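Local coordinates for integral membrane indolylacetylinositol arabinosyltransferase EmbB (Mycolicibacterium smegmatis MC2 155, PDB 7BVC), which probably transfers arabinose, as an integral membrane enzyme, to build the arabinan of mycobacterial cell-wall arabinogalactan, at residues 131-136 / 176-181; 146-151 / 159-164; 262-267 / 369-374; 841-846 / 929-934; 881-886 / 945-950. All blocks are in the same frame, centred on the assembly; numbering follows the deposited sequence.

Contact 1: residues 131-136 / 176-181; sequences VVASVN and QRTGYP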
# COMPACT_ATOMS: atom_id res chain seq x y z
N VAL B 131 29.50 -26.22 9.13
CA VAL B 131 30.27 -27.37 9.60
C VAL B 131 31.57 -26.89 10.22
O VAL B 131 32.38 -26.22 9.58
CB VAL B 131 30.51 -28.37 8.45
CG1 VAL B 131 31.09 -27.67 7.23
CG2 VAL B 131 31.43 -29.48 8.92
N VAL B 132 31.76 -27.22 11.50
CA VAL B 132 32.93 -26.80 12.26
C VAL B 132 33.63 -28.05 12.78
O VAL B 132 33.01 -28.87 13.46
CB VAL B 132 32.55 -25.87 13.42
CG1 VAL B 132 33.77 -25.51 14.23
CG2 VAL B 132 31.86 -24.62 12.89
N ALA B 133 34.91 -28.19 12.44
CA ALA B 133 35.78 -29.23 12.99
C ALA B 133 35.19 -30.63 12.78
O ALA B 133 34.88 -31.36 13.72
CB ALA B 133 36.04 -28.97 14.48
N SER B 134 35.05 -30.98 11.51
CA SER B 134 34.70 -32.35 11.15
C SER B 134 35.94 -33.23 11.23
O SER B 134 37.03 -32.83 10.82
CB SER B 134 34.11 -32.40 9.73
OG SER B 134 33.80 -33.72 9.35
N VAL B 135 35.76 -34.45 11.76
CA VAL B 135 36.89 -35.36 11.95
C VAL B 135 36.43 -36.77 11.61
O VAL B 135 35.24 -37.09 11.72
CB VAL B 135 37.43 -35.26 13.40
CG1 VAL B 135 38.27 -36.46 13.78
CG2 VAL B 135 38.24 -33.98 13.58
N ASN B 136 37.36 -37.61 11.16
CA ASN B 136 37.03 -39.00 10.91
C ASN B 136 36.83 -39.76 12.22
O ASN B 136 37.47 -39.47 13.24
CB ASN B 136 38.13 -39.67 10.08
CG ASN B 136 38.10 -39.24 8.63
OD1 ASN B 136 37.04 -39.12 8.03
ND2 ASN B 136 39.28 -39.01 8.06
N GLN B 176 44.13 -29.61 15.81
CA GLN B 176 42.81 -29.75 15.21
C GLN B 176 41.86 -28.62 15.60
O GLN B 176 40.64 -28.76 15.42
CB GLN B 176 42.22 -31.11 15.60
CG GLN B 176 41.13 -31.63 14.67
CD GLN B 176 41.60 -31.82 13.25
OE1 GLN B 176 42.60 -32.50 13.00
NE2 GLN B 176 40.89 -31.24 12.30
N ARG B 177 42.38 -27.52 16.15
CA ARG B 177 41.54 -26.37 16.46
C ARG B 177 40.90 -25.83 15.19
O ARG B 177 41.61 -25.37 14.28
CB ARG B 177 42.36 -25.29 17.15
CG ARG B 177 41.61 -24.00 17.38
CD ARG B 177 42.27 -23.19 18.47
NE ARG B 177 41.37 -22.19 19.02
CZ ARG B 177 41.21 -20.96 18.53
NH1 ARG B 177 41.90 -20.58 17.46
NH2 ARG B 177 40.36 -20.12 19.10
N THR B 178 39.58 -25.88 15.12
CA THR B 178 38.88 -25.47 13.91
C THR B 178 37.65 -24.65 14.28
O THR B 178 36.97 -24.95 15.26
CB THR B 178 38.47 -26.69 13.07
OG1 THR B 178 39.63 -27.46 12.75
CG2 THR B 178 37.78 -26.26 11.78
N GLY B 179 37.37 -23.62 13.49
CA GLY B 179 36.18 -22.83 13.75
C GLY B 179 36.15 -21.56 12.92
O GLY B 179 36.74 -21.50 11.84
N TYR B 180 35.45 -20.56 13.45
CA TYR B 180 35.27 -19.30 12.77
C TYR B 180 35.21 -18.17 13.79
O TYR B 180 34.59 -18.34 14.85
CB TYR B 180 33.99 -19.30 11.92
CG TYR B 180 34.03 -20.28 10.77
CD1 TYR B 180 33.59 -21.59 10.94
CD2 TYR B 180 34.50 -19.91 9.52
CE1 TYR B 180 33.63 -22.49 9.90
CE2 TYR B 180 34.54 -20.80 8.48
CZ TYR B 180 34.10 -22.09 8.67
OH TYR B 180 34.13 -23.00 7.63
N PRO B 181 35.83 -17.02 13.50
CA PRO B 181 35.79 -15.87 14.41
C PRO B 181 34.58 -14.96 14.16
O PRO B 181 34.72 -13.75 13.95
CB PRO B 181 37.11 -15.15 14.10
CG PRO B 181 37.31 -15.41 12.65
CD PRO B 181 36.71 -16.77 12.34

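Contact 2: residues 146-151 / 159-164; sequences QRIEIT and ADFVGL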
# COMPACT_ATOMS: atom_id res chain seq x y z
N GLN B 146 41.89 -36.99 23.82
CA GLN B 146 41.67 -36.71 25.24
C GLN B 146 40.33 -36.05 25.50
O GLN B 146 39.57 -36.53 26.36
CB GLN B 146 42.81 -35.84 25.79
CG GLN B 146 44.17 -36.51 25.81
CD GLN B 146 45.22 -35.67 26.51
OE1 GLN B 146 45.88 -34.84 25.90
NE2 GLN B 146 45.37 -35.88 27.81
N ARG B 147 40.01 -34.98 24.79
CA ARG B 147 38.79 -34.22 25.01
C ARG B 147 38.33 -33.62 23.69
O ARG B 147 38.98 -33.78 22.66
CB ARG B 147 38.99 -33.12 26.06
CG ARG B 147 39.20 -33.61 27.49
CD ARG B 147 39.64 -32.47 28.38
NE ARG B 147 41.09 -32.34 28.42
CZ ARG B 147 41.75 -31.25 28.04
NH1 ARG B 147 43.07 -31.23 28.10
NH2 ARG B 147 41.09 -30.19 27.61
N ILE B 148 37.20 -32.92 23.75
CA ILE B 148 36.69 -32.09 22.65
C ILE B 148 36.06 -30.87 23.29
O ILE B 148 35.13 -31.00 24.10
CB ILE B 148 35.66 -32.83 21.78
CG1 ILE B 148 36.29 -34.04 21.09
CG2 ILE B 148 35.08 -31.88 20.74
CD1 ILE B 148 35.28 -34.93 20.40
N GLU B 149 36.55 -29.68 22.94
CA GLU B 149 36.16 -28.44 23.60
C GLU B 149 35.55 -27.50 22.58
O GLU B 149 36.22 -27.08 21.64
CB GLU B 149 37.35 -27.80 24.31
CG GLU B 149 37.82 -28.61 25.51
CD GLU B 149 39.07 -28.04 26.15
OE1 GLU B 149 39.71 -27.17 25.53
OE2 GLU B 149 39.40 -28.47 27.28
N ILE B 150 34.29 -27.12 22.80
CA ILE B 150 33.44 -26.59 21.73
C ILE B 150 33.08 -25.13 22.00
O ILE B 150 31.93 -24.72 21.81
CB ILE B 150 32.18 -27.46 21.56
CG1 ILE B 150 32.55 -28.93 21.70
CG2 ILE B 150 31.58 -27.26 20.18
CD1 ILE B 150 31.38 -29.87 21.59
N THR B 151 34.06 -24.35 22.47
CA THR B 151 33.80 -23.01 23.00
C THR B 151 33.08 -22.13 21.98
O THR B 151 33.33 -22.21 20.78
CB THR B 151 35.12 -22.36 23.42
OG1 THR B 151 35.79 -23.20 24.37
CG2 THR B 151 34.88 -21.00 24.06
N ALA B 159 36.14 -25.34 17.99
CA ALA B 159 36.16 -26.71 18.49
C ALA B 159 37.58 -27.25 18.45
O ALA B 159 38.26 -27.18 17.42
CB ALA B 159 35.23 -27.60 17.66
N ASP B 160 38.04 -27.76 19.59
CA ASP B 160 39.37 -28.28 19.79
C ASP B 160 39.29 -29.78 20.06
O ASP B 160 38.37 -30.25 20.73
CB ASP B 160 40.07 -27.60 20.97
CG ASP B 160 40.29 -26.12 20.74
OD1 ASP B 160 40.38 -25.71 19.57
OD2 ASP B 160 40.36 -25.37 21.73
N PHE B 161 40.29 -30.50 19.56
CA PHE B 161 40.33 -31.96 19.63
C PHE B 161 41.59 -32.41 20.34
O PHE B 161 42.36 -33.21 19.79
CB PHE B 161 40.26 -32.57 18.23
CG PHE B 161 38.87 -32.68 17.67
CD1 PHE B 161 38.30 -31.62 16.99
CD2 PHE B 161 38.14 -33.84 17.82
CE1 PHE B 161 37.02 -31.72 16.48
CE2 PHE B 161 36.87 -33.94 17.31
CZ PHE B 161 36.31 -32.88 16.64
N VAL B 162 41.81 -31.88 21.54
CA VAL B 162 43.07 -32.00 22.28
C VAL B 162 43.62 -33.42 22.21
O VAL B 162 42.91 -34.39 22.49
CB VAL B 162 42.88 -31.58 23.74
CG1 VAL B 162 44.22 -31.46 24.44
CG2 VAL B 162 42.11 -30.27 23.82
N GLY B 163 44.89 -33.54 21.82
CA GLY B 163 45.52 -34.82 21.59
C GLY B 163 45.73 -35.16 20.13
O GLY B 163 46.61 -35.97 19.81
N LEU B 164 44.96 -34.55 19.23
CA LEU B 164 45.05 -34.81 17.81
C LEU B 164 45.76 -33.66 17.10
O LEU B 164 45.72 -32.51 17.55
CB LEU B 164 43.66 -34.99 17.20
CG LEU B 164 43.13 -36.42 17.04
CD1 LEU B 164 42.80 -37.03 18.39
CD2 LEU B 164 41.92 -36.44 16.12

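Contact 3: residues 262-267 / 369-374; sequences VTAVDG and AMWAAG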
# COMPACT_ATOMS: atom_id res chain seq x y z
N VAL B 262 -25.45 23.52 34.64
CA VAL B 262 -25.85 22.25 34.05
C VAL B 262 -26.70 22.54 32.82
O VAL B 262 -27.63 23.34 32.88
CB VAL B 262 -26.64 21.37 35.05
CG1 VAL B 262 -27.11 20.10 34.38
CG2 VAL B 262 -25.78 21.05 36.26
N THR B 263 -26.36 21.89 31.71
CA THR B 263 -27.08 22.02 30.45
C THR B 263 -27.58 20.65 30.01
O THR B 263 -27.44 19.65 30.72
CB THR B 263 -26.19 22.65 29.38
OG1 THR B 263 -24.94 21.96 29.33
CG2 THR B 263 -25.94 24.12 29.70
N ALA B 264 -28.18 20.60 28.83
CA ALA B 264 -28.66 19.35 28.26
C ALA B 264 -27.59 18.59 27.50
O ALA B 264 -27.81 17.44 27.13
CB ALA B 264 -29.85 19.61 27.33
N VAL B 265 -26.43 19.21 27.27
CA VAL B 265 -25.34 18.51 26.58
C VAL B 265 -24.56 17.65 27.57
O VAL B 265 -24.02 16.60 27.19
CB VAL B 265 -24.43 19.53 25.87
CG1 VAL B 265 -23.32 18.83 25.12
CG2 VAL B 265 -25.25 20.41 24.95
N ASP B 266 -24.49 18.07 28.83
CA ASP B 266 -23.74 17.31 29.83
C ASP B 266 -24.35 15.93 30.04
O ASP B 266 -23.64 14.92 30.05
CB ASP B 266 -23.69 18.07 31.15
CG ASP B 266 -22.79 19.28 31.09
OD1 ASP B 266 -21.74 19.21 30.40
OD2 ASP B 266 -23.11 20.30 31.72
N GLY B 267 -25.68 15.87 30.21
CA GLY B 267 -26.34 14.59 30.35
C GLY B 267 -26.13 13.70 29.15
O GLY B 267 -25.83 12.51 29.28
N ALA B 369 -22.76 25.71 19.53
CA ALA B 369 -21.33 25.46 19.73
C ALA B 369 -21.10 24.39 20.78
O ALA B 369 -20.23 23.52 20.61
CB ALA B 369 -20.62 26.75 20.11
N MET B 370 -21.87 24.42 21.87
CA MET B 370 -21.74 23.38 22.89
C MET B 370 -22.14 22.02 22.35
O MET B 370 -21.46 21.02 22.60
CB MET B 370 -22.59 23.74 24.11
CG MET B 370 -21.89 24.65 25.11
SD MET B 370 -20.68 23.78 26.12
CE MET B 370 -21.76 22.87 27.23
N TRP B 371 -23.24 21.97 21.60
CA TRP B 371 -23.66 20.70 21.00
C TRP B 371 -22.59 20.18 20.04
O TRP B 371 -22.30 18.98 20.04
CB TRP B 371 -24.99 20.87 20.28
CG TRP B 371 -26.17 20.77 21.18
CD1 TRP B 371 -26.94 21.80 21.63
CD2 TRP B 371 -26.72 19.58 21.75
NE1 TRP B 371 -27.94 21.32 22.45
CE2 TRP B 371 -27.82 19.96 22.54
CE3 TRP B 371 -26.38 18.23 21.67
CZ2 TRP B 371 -28.59 19.03 23.24
CZ3 TRP B 371 -27.15 17.31 22.37
CH2 TRP B 371 -28.24 17.72 23.14
N ALA B 372 -22.01 21.06 19.24
CA ALA B 372 -20.97 20.64 18.30
C ALA B 372 -19.76 20.10 19.03
O ALA B 372 -19.22 19.05 18.67
CB ALA B 372 -20.58 21.81 17.39
N ALA B 373 -19.30 20.81 20.06
CA ALA B 373 -18.15 20.35 20.83
C ALA B 373 -18.41 18.98 21.44
O ALA B 373 -17.59 18.06 21.31
CB ALA B 373 -17.81 21.36 21.92
N GLY B 374 -19.57 18.81 22.09
CA GLY B 374 -19.88 17.53 22.71
C GLY B 374 -19.96 16.40 21.70
O GLY B 374 -19.39 15.32 21.91

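Contact 4: residues 841-846 / 929-934; sequences SAWYEL and AVRVVA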
# COMPACT_ATOMS: atom_id res chain seq x y z
N SER B 841 -24.55 -41.54 -0.88
CA SER B 841 -24.13 -42.51 0.11
C SER B 841 -25.32 -43.34 0.59
O SER B 841 -26.47 -43.14 0.18
CB SER B 841 -23.46 -41.82 1.29
OG SER B 841 -22.26 -41.17 0.88
N ALA B 842 -25.03 -44.29 1.47
CA ALA B 842 -26.09 -45.06 2.11
C ALA B 842 -26.81 -44.19 3.13
O ALA B 842 -26.44 -43.04 3.39
CB ALA B 842 -25.51 -46.30 2.78
N TRP B 843 -27.86 -44.76 3.72
CA TRP B 843 -28.65 -44.06 4.73
C TRP B 843 -27.96 -44.20 6.08
O TRP B 843 -27.81 -45.32 6.59
CB TRP B 843 -30.07 -44.60 4.77
CG TRP B 843 -30.88 -44.28 3.56
CD1 TRP B 843 -31.36 -45.16 2.64
CD2 TRP B 843 -31.33 -42.98 3.14
NE1 TRP B 843 -32.07 -44.50 1.67
CE2 TRP B 843 -32.06 -43.16 1.96
CE3 TRP B 843 -31.17 -41.69 3.66
CZ2 TRP B 843 -32.64 -42.09 1.28
CZ3 TRP B 843 -31.75 -40.64 2.98
CH2 TRP B 843 -32.47 -40.84 1.80
N TYR B 844 -27.56 -43.08 6.66
CA TYR B 844 -26.85 -43.07 7.94
C TYR B 844 -27.84 -42.75 9.05
O TYR B 844 -28.57 -41.76 8.98
CB TYR B 844 -25.71 -42.05 7.92
CG TYR B 844 -24.50 -42.51 7.14
CD1 TYR B 844 -23.65 -43.47 7.67
CD2 TYR B 844 -24.22 -42.00 5.88
CE1 TYR B 844 -22.54 -43.90 6.97
CE2 TYR B 844 -23.12 -42.43 5.17
CZ TYR B 844 -22.28 -43.38 5.72
OH TYR B 844 -21.18 -43.81 5.02
N GLU B 845 -27.86 -43.60 10.07
CA GLU B 845 -28.80 -43.46 11.18
C GLU B 845 -28.62 -42.11 11.88
O GLU B 845 -27.53 -41.53 11.88
CB GLU B 845 -28.60 -44.60 12.18
CG GLU B 845 -29.56 -44.60 13.36
CD GLU B 845 -29.17 -45.60 14.43
OE1 GLU B 845 -28.14 -46.29 14.27
OE2 GLU B 845 -29.90 -45.71 15.44
N LEU B 846 -29.72 -41.61 12.47
CA LEU B 846 -29.66 -40.49 13.39
C LEU B 846 -29.75 -41.00 14.83
O LEU B 846 -30.38 -42.03 15.08
CB LEU B 846 -30.79 -39.49 13.12
CG LEU B 846 -30.49 -38.40 12.09
CD1 LEU B 846 -31.71 -37.53 11.86
CD2 LEU B 846 -29.30 -37.56 12.52
N ALA B 929 -33.00 -40.88 8.84
CA ALA B 929 -31.65 -41.17 8.37
C ALA B 929 -31.16 -40.01 7.52
O ALA B 929 -31.92 -39.11 7.14
CB ALA B 929 -31.60 -42.48 7.58
N VAL B 930 -29.87 -40.07 7.19
CA VAL B 930 -29.15 -38.97 6.56
C VAL B 930 -28.17 -39.56 5.56
O VAL B 930 -27.57 -40.61 5.80
CB VAL B 930 -28.43 -38.11 7.63
CG1 VAL B 930 -27.29 -37.33 7.04
CG2 VAL B 930 -29.42 -37.17 8.30
N ARG B 931 -28.01 -38.88 4.42
CA ARG B 931 -27.04 -39.31 3.42
C ARG B 931 -26.45 -38.09 2.73
O ARG B 931 -27.01 -36.99 2.78
CB ARG B 931 -27.65 -40.26 2.39
CG ARG B 931 -28.63 -39.61 1.43
CD ARG B 931 -29.17 -40.63 0.45
NE ARG B 931 -30.12 -40.05 -0.49
CZ ARG B 931 -30.75 -40.74 -1.44
NH1 ARG B 931 -31.59 -40.13 -2.25
NH2 ARG B 931 -30.54 -42.04 -1.56
N VAL B 932 -25.31 -38.30 2.08
CA VAL B 932 -24.55 -37.23 1.43
C VAL B 932 -24.79 -37.31 -0.07
O VAL B 932 -24.64 -38.37 -0.68
CB VAL B 932 -23.05 -37.35 1.75
CG1 VAL B 932 -22.30 -36.14 1.20
CG2 VAL B 932 -22.84 -37.49 3.24
N VAL B 933 -25.16 -36.18 -0.67
CA VAL B 933 -25.31 -36.06 -2.11
C VAL B 933 -24.26 -35.06 -2.60
O VAL B 933 -24.34 -33.86 -2.29
CB VAL B 933 -26.73 -35.64 -2.52
CG1 VAL B 933 -27.69 -36.80 -2.32
CG2 VAL B 933 -27.21 -34.46 -1.71
N ALA B 934 -23.28 -35.55 -3.34
CA ALA B 934 -22.20 -34.73 -3.85
C ALA B 934 -22.22 -34.75 -5.37
O ALA B 934 -22.58 -35.75 -5.99
CB ALA B 934 -20.83 -35.22 -3.35

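Contact 5: residues 881-886 / 945-950; sequences QTVDLE and IAVTPP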
# COMPACT_ATOMS: atom_id res chain seq x y z
N GLN B 881 -18.96 -26.47 -6.82
CA GLN B 881 -19.60 -27.77 -6.83
C GLN B 881 -20.29 -28.03 -5.50
O GLN B 881 -20.02 -27.37 -4.49
CB GLN B 881 -18.57 -28.86 -7.14
CG GLN B 881 -17.68 -28.53 -8.33
CD GLN B 881 -18.46 -28.02 -9.52
OE1 GLN B 881 -19.45 -28.62 -9.94
NE2 GLN B 881 -18.03 -26.89 -10.07
N THR B 882 -21.20 -29.01 -5.49
CA THR B 882 -22.16 -29.12 -4.40
C THR B 882 -21.91 -30.37 -3.56
O THR B 882 -21.61 -31.44 -4.09
CB THR B 882 -23.59 -29.15 -4.93
OG1 THR B 882 -23.79 -30.31 -5.75
CG2 THR B 882 -23.88 -27.91 -5.75
N VAL B 883 -22.04 -30.21 -2.25
CA VAL B 883 -22.16 -31.31 -1.30
C VAL B 883 -23.27 -30.95 -0.33
O VAL B 883 -23.18 -29.94 0.38
CB VAL B 883 -20.85 -31.57 -0.54
CG1 VAL B 883 -21.07 -32.64 0.53
CG2 VAL B 883 -19.75 -32.00 -1.49
N ASP B 884 -24.33 -31.76 -0.30
CA ASP B 884 -25.49 -31.45 0.52
C ASP B 884 -25.83 -32.62 1.44
O ASP B 884 -25.04 -33.57 1.56
CB ASP B 884 -26.69 -31.10 -0.36
CG ASP B 884 -26.63 -29.68 -0.89
OD1 ASP B 884 -25.76 -28.92 -0.43
OD2 ASP B 884 -27.45 -29.33 -1.76
N LEU B 885 -26.98 -32.55 2.10
CA LEU B 885 -27.34 -33.55 3.10
C LEU B 885 -28.83 -33.84 2.98
O LEU B 885 -29.65 -32.98 3.28
CB LEU B 885 -27.00 -33.05 4.50
CG LEU B 885 -26.87 -34.14 5.56
CD1 LEU B 885 -25.48 -34.72 5.52
CD2 LEU B 885 -27.20 -33.59 6.94
N GLU B 886 -29.17 -35.05 2.54
CA GLU B 886 -30.56 -35.45 2.44
C GLU B 886 -30.98 -36.20 3.69
O GLU B 886 -30.23 -37.04 4.20
CB GLU B 886 -30.78 -36.33 1.20
CG GLU B 886 -31.07 -35.55 -0.06
CD GLU B 886 -32.02 -36.28 -0.99
OE1 GLU B 886 -32.35 -37.45 -0.69
OE2 GLU B 886 -32.43 -35.69 -2.00
N ILE B 945 -13.92 -32.09 -5.80
CA ILE B 945 -14.46 -32.19 -4.45
C ILE B 945 -13.97 -33.50 -3.83
O ILE B 945 -13.39 -34.36 -4.50
CB ILE B 945 -16.00 -32.13 -4.40
CG1 ILE B 945 -16.62 -33.24 -5.25
CG2 ILE B 945 -16.50 -30.77 -4.87
CD1 ILE B 945 -18.10 -33.09 -5.46
N ALA B 946 -14.20 -33.63 -2.52
CA ALA B 946 -13.84 -34.81 -1.75
C ALA B 946 -14.60 -34.76 -0.43
O ALA B 946 -14.72 -33.69 0.17
CB ALA B 946 -12.33 -34.87 -1.49
N VAL B 947 -15.11 -35.90 0.01
CA VAL B 947 -16.03 -35.96 1.14
C VAL B 947 -15.60 -37.06 2.10
O VAL B 947 -14.57 -37.70 1.93
CB VAL B 947 -17.49 -36.17 0.69
CG1 VAL B 947 -18.00 -34.95 -0.06
CG2 VAL B 947 -17.61 -37.42 -0.17
N THR B 948 -16.41 -37.25 3.13
CA THR B 948 -16.21 -38.27 4.16
C THR B 948 -17.54 -38.49 4.86
O THR B 948 -18.42 -37.62 4.81
CB THR B 948 -15.12 -37.83 5.16
OG1 THR B 948 -14.59 -38.98 5.83
CG2 THR B 948 -15.71 -36.92 6.21
N PRO B 949 -17.74 -39.64 5.50
CA PRO B 949 -19.04 -39.93 6.12
C PRO B 949 -19.43 -38.88 7.15
O PRO B 949 -18.57 -38.18 7.70
CB PRO B 949 -18.81 -41.30 6.79
CG PRO B 949 -17.33 -41.54 6.73
CD PRO B 949 -16.88 -40.83 5.50
N PRO B 950 -20.73 -38.73 7.42
CA PRO B 950 -21.18 -37.66 8.32
C PRO B 950 -20.93 -37.98 9.78
O PRO B 950 -20.95 -39.14 10.20
CB PRO B 950 -22.69 -37.56 8.03
CG PRO B 950 -22.92 -38.40 6.80
CD PRO B 950 -21.86 -39.44 6.80

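Contact 1: residues 131-136 / 176-181
With chi1 at 177°, V132 sets CG1 anti to its backbone N and CG2 beside that N, and the two methyls reach different residues of 176-181. CG1 of V132 lies 3.4 Å from O of T178 and also rests on CA of G179, which carries no side chain. CG2 of V132 comes to 4.0 Å from CD1 of Y180. Y180 CG lies beside its own backbone N (chi1 -65°), and the ring meets the valine with its CD1-CE1 edge, the two side chains overlapping while they point opposite ways. O of V131 meets the same edge, 3.9 Å from CE1 of Y180.

The segments run nearly antiparallel, yet no hydrogen bond joins them. V132 and V135 pair with V125 and V123 of strand 122-127, whereas T178 and Y180 pair with A159 and T157. Side-chain packing thus joins two antiparallel sheets of the concanavalin-like domain.

At A133 the first chain turns a corner, and its CB packs 3.6 Å from CB of T178. OG1 of T178 donates to O of Q176 at 3.1 Å, from above the carbonyl plane, consistent with the rotation that turns CG2 of T178 to A133, 3.5 Å from the A133 N. Farther along, CG2 of V135 sits 3.9 Å from CG of Q176, whose chain bends at chi2. F161 touches A133, V135 and Q176.

Contact 2: residues 146-151 / 159-164
E149 and D160 form the one regular bridge of an irregular beta hairpin in the concanavalin-like domain, an antiparallel hydrogen-bonded pair. N of E149 donates to O of D160 at 2.9 Å, and N of D160 returns the bond to O of E149 at 2.8 Å. The same D160 O also receives a CA-H...O contact from CA of I148, at 3.1 Å. Farther from the loop, N of Q146 reaches O of V162 at 3.1 Å, nearly along the C=O axis.

Apolar groups line one side of the hairpin. The I148 and F161 side chains run alongside each other, with CD1 of I148 3.6 Å from CE2 of F161 and CG2 of I148 over a face of the ring. F161 reaches on to A133 and V140.

The other side is charged. The R147 chain bends at chi3 (-90°), which carries its guanidinium alongside V162, whose CB lies over one face, toward the rim. R147 forms a salt bridge with E149, although the modelled separation is doubtfully short. The nearby arginine charge may offset the crowding of two negative groups, as OE1 of E149 is 4.3 Å from OD2 of D160.

Beyond V162 the second arm departs through G163, and N of L164 bonds to O of F161 at 3.0 Å: a type II beta turn with glycine in third position.

Contact 3: residues 262-267 / 369-374
V265 fills the close-packed half of this contact, with each of its methyls occupied. Its CG2 stands over the face of the W371 indole, 3.6 Å from the centroid of the five-membered ring and 12° off the ring normal, a CH-pi contact centred on the bicycle. CG1 of V265, anti to the backbone N (chi1 -178°), points instead into the backbone of the other helix, 3.8 Å from O of M370 and 4.4 Å from CA of G374, where the absence of a side chain allows the approach.

These are two helices of the membrane region, 264-279 and 367-381, in the part of the chain related to GT-C glycosyltransferases. Helix 342-355 lies next to both through W348, which touches V265 and M370, and A369, A372 and A373 pack against helix 586-599. P256, T257 and W259, shortly before 262-267 in the chain, line the 4'-phosphopantetheine site.

Toward the start of helix 264-279 the packing thins out to a few contacts of A264 and T263. CB of the exposed A264 lies 4.3 Å from CZ2 of W371. M370, bent at chi2 and chi3, curls its CE to 3.9 Å from OG1 of T263, the two side chains crossing at about a right angle. OG1 of T263 makes a weak hydrogen bond to OD2 of D266, whose carboxylate forms a salt bridge with R353.

Contact 4: residues 841-846 / 929-934
Y844 and V930 face each other as an antiparallel hydrogen-bonded pair, followed by E845 and A929 as a non-hydrogen-bonded pair, where strand 837-845 edges a four-stranded antiparallel sheet of the C-terminal domain. N of Y844 donates to O of V930 at 2.6 Å, and the return bond from N of V930 to O of Y844, at 2.8 Å, is more bent, with an angle of 136° at the hydrogen. Regular pairing then lapses around A842 and W843 and is picked up by N of S841, which bonds to O of V932 at 3.2 Å, in the carbonyl plane. The sheet belongs to the beta sandwich expected of a domain in the galactose-binding clan.

On one side of the sheet, CB of A929 rests against CB of W843, 3.8 Å away. The other side carries Y844, V930 and L846. CG of L846 lies 4.1 Å from CG2 of V930, and O of V930 lies near the plane of the Y844 ring, at its CD2 edge. The same tyrosine packs on P949 and P950, just after strand 945-947 of the facing sheet.

W843 and R931 stack broadly against each other. R931 starts with CG between its backbone N and carbonyl carbon (chi1 70°) and then runs fully extended, which draws the chain across the indole face. Its NH1 forms a salt bridge with E886 on the next strand, probably steadying the guanidinium over the ring. CD of R931 makes a CH-pi contact 3.6 Å from the centroid of the W843 six-membered ring, and the guanidinium plane beyond lies 9° from the indole plane, with CZ2 of W843 3.5 Å from NH2 of R931.

Contact 5: residues 881-886 / 945-950
Facing strands of two different sheets pack here in the interior of the C-terminal domain, with Q881 and V883 meeting I945 and V947. The axes of strands 882-886 and 945-947 come within 8.7 Å and their directions differ by 27°; no hydrogen bond crosses between them. Branched aliphatic side chains occupy the interval instead.

V883 and V947 interleave, pointing opposite ways. CG1 of V947 nestles against both methyls of V883, 3.7 Å from CG2 and 3.9 Å from CG1 of that residue. I945 keeps CG1 between its backbone N and carbonyl carbon (chi1 58°), which sends its two branches to separate neighbours. CG2 of I945 rests 3.6 Å from CB of Q881, while CD1 of I945 extends to 4.1 Å from O of T882 and, more loosely, to 4.4 Å from CG2 of V883.

This is the core of a beta sandwich, consistent with the galactose-binding clan of the domain. One sheet places strand 882-889 beside 929-936, and the other places 945-947 between 826-827 and 860-866. L885 carries the apolar layer on to V860 and I862, and P950 also packs on I862.

At the Q881 end the core gives way to a polar site. The Q881 chain bends at chi2 and its tip leads away from I945; OE1 of Q881 accepts a hydrogen bond from N of L937. That side chain lies about 6 Å from a bound calcium ion held by D936, S938 and D943, and Q881 packs against D936 and S938, consistent with a second-shell position at the metal.

How the contacts relate
The contacts form two close pairs and one separate site. Contacts 1 and 2, with centres about 10 Å apart, lie in the concanavalin-like domain; contact 2 is nested along the chain within the loop closed by contact 1, and T178 and A159 link them backbone to backbone. Contact 3 follows in the membrane region, its centre about 78 Å from that of contact 1, across the chain's centre. Contacts 4 and 5 come last, in the C-terminal domain, again about 10 Å apart. Their segments alternate along the chain, and their strands 929-936 and 882-889 are neighbours in one sheet: contact 4 joins strands within it, and contact 5 packs a second sheet on it.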